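2-nitropropane dioxygenase (Streptomyces ansochromogenes, PDB 3BW3) probably catalyses the FMN-dependent oxidative denitrification of alkyl nitronates by molecular oxygen, with propionate 3-nitronate as the presumed physiological substrate. Local coordinates at residues L40-K45 with F65-F70; T98-P103 with S302-A307; V126-G131 with T146-T151. The protein carries 1 engineered substitution. One frame throughout, in Å; residues are numbered along the deposited sequence.

Interaction 1. Residues L40-K45 with F65-F70; sequences LAAGYK and FGVNVF. With FMN (flavin mononucleotide), chain B; NIE (nitroethane), chain C.
Leu-40 and Ala-42 pair by backbone hydrogen bonds with Gly-66 and Asn-68, as neighbouring parallel strands do. Leu-40 N donates to Gly-66 O, and Leu-40 O accepts from Asn-68 N. Ala-42 N then donates to Asn-68 O at 2.9 Å. Strand 38-41, helix 47-60 and strand 65-70 form a beta-alpha-beta unit of the TIM barrel.

Apolar contacts flank the pairing. Ala-42 CB lies 4.1 Å from Val-69 CG1, and Leu-40 CB meets Val-67 CG2 on the side facing helix 47-60.

The aromatic contacts form where the chain leaves strand 38-41, at Gly-43 and Tyr-44, against Phe-70 of strand 65-70. The CE2 edge of Phe-70 points at the face of Tyr-44, a T-shaped pair with planes at 78°. Gly-43 CA sits over one face of the Phe-70 ring, 3.7 Å from its centroid, in a CH-pi contact. A CB on Gly-43 would clash with Phe-70 CZ.

The polar contacts reach the flavin. With its CG anti to the backbone N (chi1 175°), Asn-68 carries its amide to the flavin, where OD1 accepts a hydrogen bond from FMN N3 at 2.9 Å. A water donates to Asn-68 OD1 and FMN O4 and accepts from Gly-43 N. Asn-68 ND2 bonds to Ser-127 OG. Tyr-44 CE2 lies 3.4 Å from nitroethane O5. The contact thus helps to hold the pyrimidine edge of the flavin and lines the nitroethane pocket.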
loop_
_atom_site.group_PDB
_atom_site.type_symbol
_atom_site.label_atom_id
_atom_site.label_comp_id
_atom_site.label_asym_id
_atom_site.label_seq_id
_atom_site.Cartn_x
_atom_site.Cartn_y
_atom_site.Cartn_z
ATOM N N LEU A 40 -4.395 24.806 6.696
ATOM C CA LEU A 40 -5.466 25.471 5.968
ATOM C C LEU A 40 -5.271 25.014 4.524
ATOM O O LEU A 40 -4.138 24.795 4.086
ATOM C CB LEU A 40 -5.325 26.993 6.043
ATOM C CG LEU A 40 -5.653 27.671 7.369
ATOM C CD1 LEU A 40 -5.426 29.175 7.235
ATOM C CD2 LEU A 40 -7.096 27.371 7.753
ATOM N N ALA A 41 -6.365 24.857 3.789
ATOM C CA ALA A 41 -6.282 24.426 2.400
ATOM C C ALA A 41 -6.638 25.590 1.481
ATOM O O ALA A 41 -7.751 26.114 1.539
ATOM C CB ALA A 41 -7.230 23.258 2.164
ATOM N N ALA A 42 -5.695 25.997 0.638
ATOM C CA ALA A 42 -5.935 27.099 -0.286
ATOM C C ALA A 42 -6.495 26.592 -1.615
ATOM O O ALA A 42 -6.903 27.380 -2.471
ATOM C CB ALA A 42 -4.639 27.872 -0.522
ATOM N N GLY A 43 -6.516 25.272 -1.778
ATOM C CA GLY A 43 -7.015 24.675 -3.004
ATOM C C GLY A 43 -8.420 25.089 -3.413
ATOM O O GLY A 43 -9.367 24.955 -2.643
ATOM N N TYR A 44 -8.538 25.583 -4.642
ATOM C CA TYR A 44 -9.799 26.034 -5.235
ATOM C C TYR A 44 -10.358 27.335 -4.662
ATOM O O TYR A 44 -11.422 27.784 -5.078
ATOM C CB TYR A 44 -10.860 24.927 -5.153
ATOM C CG TYR A 44 -10.390 23.609 -5.729
ATOM C CD1 TYR A 44 -9.849 23.541 -7.014
ATOM C CD2 TYR A 44 -10.451 22.436 -4.980
ATOM C CE1 TYR A 44 -9.377 22.344 -7.533
ATOM C CE2 TYR A 44 -9.982 21.231 -5.491
ATOM C CZ TYR A 44 -9.447 21.192 -6.768
ATOM O OH TYR A 44 -8.993 20.000 -7.291
ATOM N N LYS A 45 -9.651 27.942 -3.713
ATOM C CA LYS A 45 -10.100 29.212 -3.140
ATOM C C LYS A 45 -9.389 30.338 -3.882
ATOM O O LYS A 45 -8.458 30.088 -4.643
ATOM C CB LYS A 45 -9.736 29.306 -1.656
ATOM C CG LYS A 45 -10.382 28.256 -0.757
ATOM C CD LYS A 45 -10.045 28.516 0.710
ATOM C CE LYS A 45 -10.693 27.494 1.633
ATOM N NZ LYS A 45 -12.192 27.514 1.543
ATOM N N PHE A 65 1.186 26.896 12.113
ATOM C CA PHE A 65 0.201 26.234 11.264
ATOM C C PHE A 65 0.691 26.270 9.825
ATOM O O PHE A 65 1.604 27.029 9.493
ATOM C CB PHE A 65 -1.162 26.928 11.367
ATOM C CG PHE A 65 -1.174 28.343 10.846
ATOM C CD1 PHE A 65 -1.283 28.599 9.481
ATOM C CD2 PHE A 65 -1.082 29.420 11.725
ATOM C CE1 PHE A 65 -1.300 29.903 8.995
ATOM C CE2 PHE A 65 -1.098 30.730 11.253
ATOM C CZ PHE A 65 -1.206 30.973 9.884
ATOM N N GLY A 66 0.086 25.451 8.970
ATOM C CA GLY A 66 0.502 25.434 7.585
ATOM C C GLY A 66 -0.610 25.828 6.643
ATOM O O GLY A 66 -1.781 25.855 7.027
ATOM N N VAL A 67 -0.229 26.163 5.413
ATOM C CA VAL A 67 -1.173 26.522 4.358
ATOM C C VAL A 67 -0.725 25.713 3.138
ATOM O O VAL A 67 0.456 25.689 2.804
ATOM C CB VAL A 67 -1.128 28.039 4.023
ATOM C CG1 VAL A 67 -2.076 28.348 2.869
ATOM C CG2 VAL A 67 -1.520 28.858 5.254
ATOM N N ASN A 68 -1.670 25.046 2.487
ATOM C CA ASN A 68 -1.367 24.213 1.329
ATOM C C ASN A 68 -1.840 24.856 0.025
ATOM O O ASN A 68 -2.945 25.398 -0.043
ATOM C CB ASN A 68 -2.026 22.837 1.536
ATOM C CG ASN A 68 -1.882 21.913 0.338
ATOM O OD1 ASN A 68 -2.781 21.817 -0.493
ATOM N ND2 ASN A 68 -0.749 21.227 0.248
ATOM N N VAL A 69 -0.998 24.816 -1.004
ATOM C CA VAL A 69 -1.380 25.392 -2.293
ATOM C C VAL A 69 -1.178 24.402 -3.440
ATOM O O VAL A 69 -0.275 23.560 -3.400
ATOM C CB VAL A 69 -0.582 26.693 -2.610
ATOM C CG1 VAL A 69 -0.671 27.668 -1.436
ATOM C CG2 VAL A 69 0.850 26.368 -2.922
ATOM N N PHE A 70 -2.030 24.500 -4.456
ATOM C CA PHE A 70 -1.933 23.625 -5.614
ATOM C C PHE A 70 -1.018 24.243 -6.670
ATOM O O PHE A 70 -1.053 25.454 -6.917
ATOM C CB PHE A 70 -3.312 23.385 -6.240
ATOM C CG PHE A 70 -4.272 22.627 -5.360
ATOM C CD1 PHE A 70 -3.826 21.930 -4.240
ATOM C CD2 PHE A 70 -5.624 22.567 -5.688
ATOM C CE1 PHE A 70 -4.711 21.179 -3.462
ATOM C CE2 PHE A 70 -6.517 21.822 -4.921
ATOM C CZ PHE A 70 -6.060 21.125 -3.804
HETATM N N1 FMN B . -3.786 17.125 0.228
HETATM C C2 FMN B . -3.351 18.369 -0.231
HETATM O O2 FMN B . -2.147 18.589 -0.341
HETATM N N3 FMN B . -4.266 19.360 -0.558
HETATM C C4 FMN B . -5.635 19.179 -0.441
HETATM O O4 FMN B . -6.414 20.099 -0.738
HETATM C C4A FMN B . -6.096 17.922 0.037
HETATM N N5 FMN B . -7.459 17.672 0.209
HETATM C C5A FMN B . -7.922 16.450 0.711
HETATM C C6 FMN B . -9.314 16.245 0.894
HETATM C C7 FMN B . -9.842 15.012 1.415
HETATM C C7M FMN B . -11.108 15.200 2.285
HETATM C C8 FMN B . -8.854 14.019 1.773
HETATM C C8M FMN B . -9.053 13.014 2.909
HETATM C C9 FMN B . -7.453 14.203 1.569
HETATM C C9A FMN B . -6.979 15.424 1.042
HETATM N N10 FMN B . -5.593 15.662 0.847
HETATM C C10 FMN B . -5.144 16.901 0.365
HETATM C "C1'" FMN B . -4.580 14.520 0.976
HETATM C "C2'" FMN B . -3.906 14.618 2.363
HETATM O "O2'" FMN B . -2.848 15.566 2.298
HETATM C "C3'" FMN B . -3.263 13.261 2.816
HETATM O "O3'" FMN B . -2.311 12.916 1.806
HETATM C "C4'" FMN B . -4.262 12.094 2.979
HETATM O "O4'" FMN B . -5.424 12.587 3.659
HETATM C "C5'" FMN B . -3.617 10.937 3.798
HETATM O "O5'" FMN B . -4.520 9.817 3.976
HETATM P P FMN B . -5.579 9.565 5.211
HETATM O O1P FMN B . -4.572 10.207 6.118
HETATM O O2P FMN B . -5.451 8.162 4.669
HETATM O O3P FMN B . -6.494 10.520 4.456
HETATM N N3 NIE C . -12.598 19.104 -3.419
HETATM C C1 NIE C . -13.488 21.390 -3.774
HETATM C C2 NIE C . -13.790 19.949 -3.341
HETATM O O4 NIE C . -12.090 18.693 -2.390
HETATM O O5 NIE C . -12.120 18.793 -4.500
HETATM O O HOH W 1 -5.372 22.724 -0.490
#

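Interaction 2. Residues T98-P103 with S302-A307; sequences TELGDP and SPLRKA. With NIE (nitroethane), chain C.
Pro-303 packs its ring against the backbone of Glu-99 and Gly-101. Its CB lies 3.1 Å from Glu-99 O, and its CG is 3.6 Å from Gly-101 N. Thr-98 OG1 reaches the same CB, with the two side chains crossing at about a right angle.

Leu-304 makes the apolar half of the contact. Its CD1 meets Leu-100 CD2 at 3.7 Å, and its CD2 meets Thr-98 CG2 at 3.8 Å. The Leu-100 CB starts out away from the helix. Its CG stands anti to the carbonyl carbon (chi1 -65°), and CD2 comes back to Leu-304. A water donates to Pro-303 O at 2.7 Å and lies 3.3 Å from Thr-98 OG1.

The contact joins the loop between helices 90-95 and 111-120 to helix 296-311, away from the strands of the TIM barrel. No direct hydrogen bond links the two segments.

Further out, Leu-100 also packs on Leu-89, Ala-93 and Leu-300, and Gly-101 is backbone-bonded to Leu-300. From the same helix, Arg-305 extends into the nitroethane pocket. Its NH2 donates to nitroethane O5 at 2.8 Å in a nearly straight bond (168°), and O5 lies near the guanidinium plane.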
loop_
_atom_site.group_PDB
_atom_site.type_symbol
_atom_site.label_atom_id
_atom_site.label_comp_id
_atom_site.label_asym_id
_atom_site.label_seq_id
_atom_site.Cartn_x
_atom_site.Cartn_y
_atom_site.Cartn_z
ATOM N N THR A 98 -28.761 20.759 -12.903
ATOM C CA THR A 98 -27.735 21.784 -12.845
ATOM C C THR A 98 -26.938 21.729 -14.141
ATOM O O THR A 98 -27.123 20.826 -14.948
ATOM C CB THR A 98 -26.803 21.549 -11.635
ATOM O OG1 THR A 98 -25.959 22.688 -11.449
ATOM C CG2 THR A 98 -25.942 20.318 -11.854
ATOM N N GLU A 99 -26.068 22.703 -14.354
ATOM C CA GLU A 99 -25.252 22.736 -15.562
ATOM C C GLU A 99 -23.830 22.310 -15.218
ATOM O O GLU A 99 -23.317 22.649 -14.152
ATOM C CB GLU A 99 -25.218 24.154 -16.142
ATOM C CG GLU A 99 -26.517 24.637 -16.756
ATOM C CD GLU A 99 -26.810 23.965 -18.081
ATOM O OE1 GLU A 99 -27.777 24.374 -18.763
ATOM O OE2 GLU A 99 -26.072 23.024 -18.440
ATOM N N LEU A 100 -23.192 21.564 -16.111
ATOM C CA LEU A 100 -21.822 21.147 -15.858
ATOM C C LEU A 100 -20.984 22.419 -15.807
ATOM O O LEU A 100 -21.368 23.437 -16.383
ATOM C CB LEU A 100 -21.319 20.228 -16.975
ATOM C CG LEU A 100 -22.021 18.875 -17.132
ATOM C CD1 LEU A 100 -21.405 18.113 -18.292
ATOM C CD2 LEU A 100 -21.904 18.074 -15.838
ATOM N N GLY A 101 -19.858 22.368 -15.100
ATOM C CA GLY A 101 -18.991 23.530 -15.012
ATOM C C GLY A 101 -18.124 23.669 -16.251
ATOM O O GLY A 101 -18.093 22.774 -17.093
ATOM N N ASP A 102 -17.419 24.791 -16.369
ATOM C CA ASP A 102 -16.550 25.034 -17.517
ATOM C C ASP A 102 -15.220 24.307 -17.343
ATOM O O ASP A 102 -14.457 24.609 -16.428
ATOM C CB ASP A 102 -16.283 26.532 -17.670
ATOM C CG ASP A 102 -15.617 26.874 -18.990
ATOM O OD1 ASP A 102 -14.723 26.118 -19.428
ATOM O OD2 ASP A 102 -15.984 27.905 -19.590
ATOM N N PRO A 103 -14.919 23.345 -18.228
ATOM C CA PRO A 103 -13.667 22.585 -18.148
ATOM C C PRO A 103 -12.430 23.390 -18.522
ATOM O O PRO A 103 -11.306 22.946 -18.292
ATOM C CB PRO A 103 -13.908 21.432 -19.116
ATOM C CG PRO A 103 -14.755 22.072 -20.165
ATOM C CD PRO A 103 -15.750 22.860 -19.344
ATOM N N SER A 302 -17.936 19.931 -10.333
ATOM C CA SER A 302 -18.229 20.709 -9.126
ATOM C C SER A 302 -19.710 21.009 -8.936
ATOM O O SER A 302 -20.243 20.846 -7.838
ATOM C CB SER A 302 -17.448 22.021 -9.116
ATOM O OG SER A 302 -16.112 21.802 -8.699
ATOM N N PRO A 303 -20.394 21.478 -9.995
ATOM C CA PRO A 303 -21.822 21.770 -9.840
ATOM C C PRO A 303 -22.568 20.501 -9.424
ATOM O O PRO A 303 -23.451 20.541 -8.566
ATOM C CB PRO A 303 -22.225 22.253 -11.231
ATOM C CG PRO A 303 -20.979 22.907 -11.729
ATOM C CD PRO A 303 -19.915 21.909 -11.320
ATOM N N LEU A 304 -22.197 19.379 -10.034
ATOM C CA LEU A 304 -22.819 18.093 -9.730
ATOM C C LEU A 304 -22.626 17.740 -8.263
ATOM O O LEU A 304 -23.576 17.374 -7.571
ATOM C CB LEU A 304 -22.212 16.991 -10.600
ATOM C CG LEU A 304 -22.370 17.138 -12.114
ATOM C CD1 LEU A 304 -21.650 15.992 -12.820
ATOM C CD2 LEU A 304 -23.854 17.145 -12.472
ATOM N N ARG A 305 -21.391 17.856 -7.790
ATOM C CA ARG A 305 -21.086 17.537 -6.403
ATOM C C ARG A 305 -21.827 18.430 -5.417
ATOM O O ARG A 305 -22.323 17.955 -4.396
ATOM C CB ARG A 305 -19.581 17.637 -6.150
ATOM C CG ARG A 305 -18.763 16.570 -6.860
ATOM C CD ARG A 305 -17.512 16.259 -6.062
ATOM N NE ARG A 305 -16.347 17.028 -6.480
ATOM C CZ ARG A 305 -15.407 17.471 -5.646
ATOM N NH1 ARG A 305 -15.496 17.239 -4.335
ATOM N NH2 ARG A 305 -14.357 18.119 -6.124
ATOM N N LYS A 306 -21.891 19.723 -5.716
ATOM C CA LYS A 306 -22.572 20.666 -4.836
ATOM C C LYS A 306 -24.064 20.362 -4.793
ATOM O O LYS A 306 -24.693 20.464 -3.743
ATOM C CB LYS A 306 -22.346 22.102 -5.317
ATOM C CG LYS A 306 -20.887 22.524 -5.300
ATOM C CD LYS A 306 -20.693 23.902 -5.909
ATOM C CE LYS A 306 -19.212 24.246 -6.005
ATOM N NZ LYS A 306 -18.982 25.568 -6.655
ATOM N N ALA A 307 -24.627 19.991 -5.935
ATOM C CA ALA A 307 -26.042 19.666 -6.000
ATOM C C ALA A 307 -26.309 18.415 -5.163
ATOM O O ALA A 307 -27.290 18.351 -4.423
ATOM C CB ALA A 307 -26.456 19.436 -7.441
HETATM N N3 NIE C . -12.598 19.104 -3.419
HETATM C C1 NIE C . -13.488 21.390 -3.774
HETATM C C2 NIE C . -13.790 19.949 -3.341
HETATM O O4 NIE C . -12.090 18.693 -2.390
HETATM O O5 NIE C . -12.120 18.793 -4.500
HETATM O O HOH W 2 -24.886 22.821 -8.333
#

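Interaction 3. Residues V126-G131 with T146-T151; sequences VSFHFG and TLTLVT. With FMN (flavin mononucleotide), chain B.
His-129 turns the edge of its imidazole toward Thr-151. Thr-151 OG1 lies in the ring plane, 3.4 Å from His-129 CD2. One face of the imidazole is turned to the flavin: FMN O2 stands 2.9 Å above the ring plane, offset toward the rim. Although the His-129 CB points away from strand 147-152, chi1 of -144° swings the imidazole over to Thr-151. With an alanine here, FMN O2 would probably lose the ring face beside it, and the edge contact with Thr-151 OG1 would go.

Phe-128 points from the other side of the sheet, toward helix 135-143. Its CD2 is 4.1 Å from Val-150 CG2, and the two side chains cross at a slant. Thr-148 CG2 lies at the phenyl edge. Val-126 CG2 meets Thr-146 CG2 at 3.7 Å. On the flavin side, Ser-127 CB packs on Leu-149 CB at 3.9 Å.

The backbones hold this register. Val-126 N donates to Leu-147 O, Leu-149 N to Val-126 O, and Phe-128 N to Leu-149 O. The bond from Thr-151 N to Phe-128 O is weak at 3.4 Å. Past the end of strand 125-129, a water accepts a hydrogen bond from Gly-131 N and probably donates to Thr-151 O. Strand 125-129, helix 135-143 and strand 147-152 make a beta-alpha-beta unit of the TIM barrel, with the flavin at the C-terminal ends of the strands.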
loop_
_atom_site.group_PDB
_atom_site.type_symbol
_atom_site.label_atom_id
_atom_site.label_comp_id
_atom_site.label_asym_id
_atom_site.label_seq_id
_atom_site.Cartn_x
_atom_site.Cartn_y
_atom_site.Cartn_z
ATOM N N VAL A 126 4.272 26.115 4.614
ATOM C CA VAL A 126 3.551 26.076 3.343
ATOM C C VAL A 126 3.913 24.774 2.630
ATOM O O VAL A 126 5.089 24.433 2.500
ATOM C CB VAL A 126 3.917 27.263 2.420
ATOM C CG1 VAL A 126 3.347 27.035 1.017
ATOM C CG2 VAL A 126 3.362 28.561 2.990
ATOM N N SER A 127 2.900 24.031 2.197
ATOM C CA SER A 127 3.140 22.781 1.485
ATOM C C SER A 127 2.535 22.922 0.093
ATOM O O SER A 127 1.610 23.702 -0.107
ATOM C CB SER A 127 2.521 21.592 2.233
ATOM O OG SER A 127 1.117 21.729 2.365
ATOM N N PHE A 128 3.072 22.175 -0.865
ATOM C CA PHE A 128 2.603 22.237 -2.244
ATOM C C PHE A 128 2.109 20.871 -2.706
ATOM O O PHE A 128 2.653 19.845 -2.311
ATOM C CB PHE A 128 3.741 22.723 -3.149
ATOM C CG PHE A 128 4.245 24.108 -2.806
ATOM C CD1 PHE A 128 3.748 25.227 -3.467
ATOM C CD2 PHE A 128 5.208 24.290 -1.820
ATOM C CE1 PHE A 128 4.204 26.513 -3.151
ATOM C CE2 PHE A 128 5.670 25.566 -1.496
ATOM C CZ PHE A 128 5.166 26.682 -2.166
ATOM N N HIS A 129 1.075 20.860 -3.542
ATOM C CA HIS A 129 0.524 19.605 -4.041
ATOM C C HIS A 129 0.464 19.636 -5.565
ATOM O O HIS A 129 0.348 20.707 -6.169
ATOM C CB HIS A 129 -0.891 19.383 -3.478
ATOM C CG HIS A 129 -1.208 17.950 -3.173
ATOM N ND1 HIS A 129 -2.335 17.316 -3.652
ATOM C CD2 HIS A 129 -0.560 17.036 -2.412
ATOM C CE1 HIS A 129 -2.366 16.074 -3.200
ATOM N NE2 HIS A 129 -1.300 15.879 -2.444
ATOM N N PHE A 130 0.547 18.457 -6.176
ATOM C CA PHE A 130 0.489 18.312 -7.631
ATOM C C PHE A 130 1.745 18.819 -8.338
ATOM O O PHE A 130 1.662 19.342 -9.455
ATOM C CB PHE A 130 -0.731 19.049 -8.201
ATOM C CG PHE A 130 -2.050 18.578 -7.642
ATOM C CD1 PHE A 130 -2.411 17.235 -7.700
ATOM C CD2 PHE A 130 -2.942 19.486 -7.082
ATOM C CE1 PHE A 130 -3.643 16.802 -7.206
ATOM C CE2 PHE A 130 -4.177 19.067 -6.584
ATOM C CZ PHE A 130 -4.529 17.720 -6.646
ATOM N N GLY A 131 2.903 18.669 -7.699
ATOM C CA GLY A 131 4.137 19.120 -8.316
ATOM C C GLY A 131 5.125 19.774 -7.369
ATOM O O GLY A 131 4.941 19.744 -6.156
ATOM N N THR A 146 9.578 30.949 6.255
ATOM C CA THR A 146 8.549 29.920 6.112
ATOM C C THR A 146 9.166 28.568 5.765
ATOM O O THR A 146 10.035 28.490 4.902
ATOM C CB THR A 146 7.554 30.275 4.971
ATOM O OG1 THR A 146 6.867 31.490 5.285
ATOM C CG2 THR A 146 6.535 29.147 4.771
ATOM N N LEU A 147 8.716 27.506 6.429
ATOM C CA LEU A 147 9.221 26.166 6.135
ATOM C C LEU A 147 8.383 25.631 4.979
ATOM O O LEU A 147 7.166 25.834 4.943
ATOM C CB LEU A 147 9.088 25.242 7.349
ATOM C CG LEU A 147 10.029 25.539 8.519
ATOM C CD1 LEU A 147 9.780 24.552 9.646
ATOM C CD2 LEU A 147 11.470 25.451 8.047
ATOM N N THR A 148 9.034 24.949 4.040
ATOM C CA THR A 148 8.346 24.423 2.870
ATOM C C THR A 148 8.325 22.902 2.779
ATOM O O THR A 148 9.332 22.236 3.017
ATOM C CB THR A 148 8.979 24.976 1.582
ATOM O OG1 THR A 148 10.375 24.656 1.569
ATOM C CG2 THR A 148 8.807 26.491 1.512
ATOM N N LEU A 149 7.160 22.369 2.424
ATOM C CA LEU A 149 6.963 20.934 2.276
ATOM C C LEU A 149 6.340 20.656 0.913
ATOM O O LEU A 149 5.596 21.479 0.379
ATOM C CB LEU A 149 6.029 20.400 3.372
ATOM C CG LEU A 149 6.525 20.327 4.822
ATOM C CD1 LEU A 149 6.934 21.696 5.307
ATOM C CD2 LEU A 149 5.414 19.769 5.702
ATOM N N VAL A 150 6.651 19.495 0.345
ATOM C CA VAL A 150 6.091 19.117 -0.948
ATOM C C VAL A 150 5.799 17.624 -0.942
ATOM O O VAL A 150 6.590 16.830 -0.425
ATOM C CB VAL A 150 7.064 19.422 -2.112
ATOM C CG1 VAL A 150 6.374 19.160 -3.437
ATOM C CG2 VAL A 150 7.540 20.873 -2.047
ATOM N N THR A 151 4.662 17.242 -1.509
ATOM C CA THR A 151 4.292 15.835 -1.572
ATOM C C THR A 151 4.969 15.104 -2.731
ATOM O O THR A 151 5.063 15.629 -3.844
ATOM C CB THR A 151 2.763 15.663 -1.721
ATOM O OG1 THR A 151 2.118 16.015 -0.492
ATOM C CG2 THR A 151 2.419 14.224 -2.076
HETATM N N1 FMN B . -3.786 17.125 0.228
HETATM C C2 FMN B . -3.351 18.369 -0.231
HETATM O O2 FMN B . -2.147 18.589 -0.341
HETATM N N3 FMN B . -4.266 19.360 -0.558
HETATM C C4 FMN B . -5.635 19.179 -0.441
HETATM O O4 FMN B . -6.414 20.099 -0.738
HETATM C C4A FMN B . -6.096 17.922 0.037
HETATM N N5 FMN B . -7.459 17.672 0.209
HETATM C C5A FMN B . -7.922 16.450 0.711
HETATM C C6 FMN B . -9.314 16.245 0.894
HETATM C C7 FMN B . -9.842 15.012 1.415
HETATM C C7M FMN B . -11.108 15.200 2.285
HETATM C C8 FMN B . -8.854 14.019 1.773
HETATM C C8M FMN B . -9.053 13.014 2.909
HETATM C C9 FMN B . -7.453 14.203 1.569
HETATM C C9A FMN B . -6.979 15.424 1.042
HETATM N N10 FMN B . -5.593 15.662 0.847
HETATM C C10 FMN B . -5.144 16.901 0.365
HETATM C "C1'" FMN B . -4.580 14.520 0.976
HETATM C "C2'" FMN B . -3.906 14.618 2.363
HETATM O "O2'" FMN B . -2.848 15.566 2.298
HETATM C "C3'" FMN B . -3.263 13.261 2.816
HETATM O "O3'" FMN B . -2.311 12.916 1.806
HETATM C "C4'" FMN B . -4.262 12.094 2.979
HETATM O "O4'" FMN B . -5.424 12.587 3.659
HETATM C "C5'" FMN B . -3.617 10.937 3.798
HETATM O "O5'" FMN B . -4.520 9.817 3.976
HETATM P P FMN B . -5.579 9.565 5.211
HETATM O O1P FMN B . -4.572 10.207 6.118
HETATM O O2P FMN B . -5.451 8.162 4.669
HETATM O O3P FMN B . -6.494 10.520 4.456
HETATM O O HOH W 3 3.011 17.234 -5.046
#

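How the interactions relate
Interactions 1 and 3 belong to the same parallel sheet of the TIM barrel. Their centres are about 10 Å apart, and strands 65-70 and 125-129 are neighbours. Val-69 N probably bonds to Ser-127 O, which joins the two strand pairs. Both contacts touch FMN. Interaction 2 lies towards the surface, its centre about 22 Å from that of interaction 1 and about 29 Å from that of interaction 3. It still shares nitroethane with interaction 1. Along the chain interaction 1 closes first. Segment 98-103 follows, then both strands of interaction 3, and helix 296-311 comes last. The barrel strands thus help to place the flavin, while a late helix brings Arg-305 to the nitroethane.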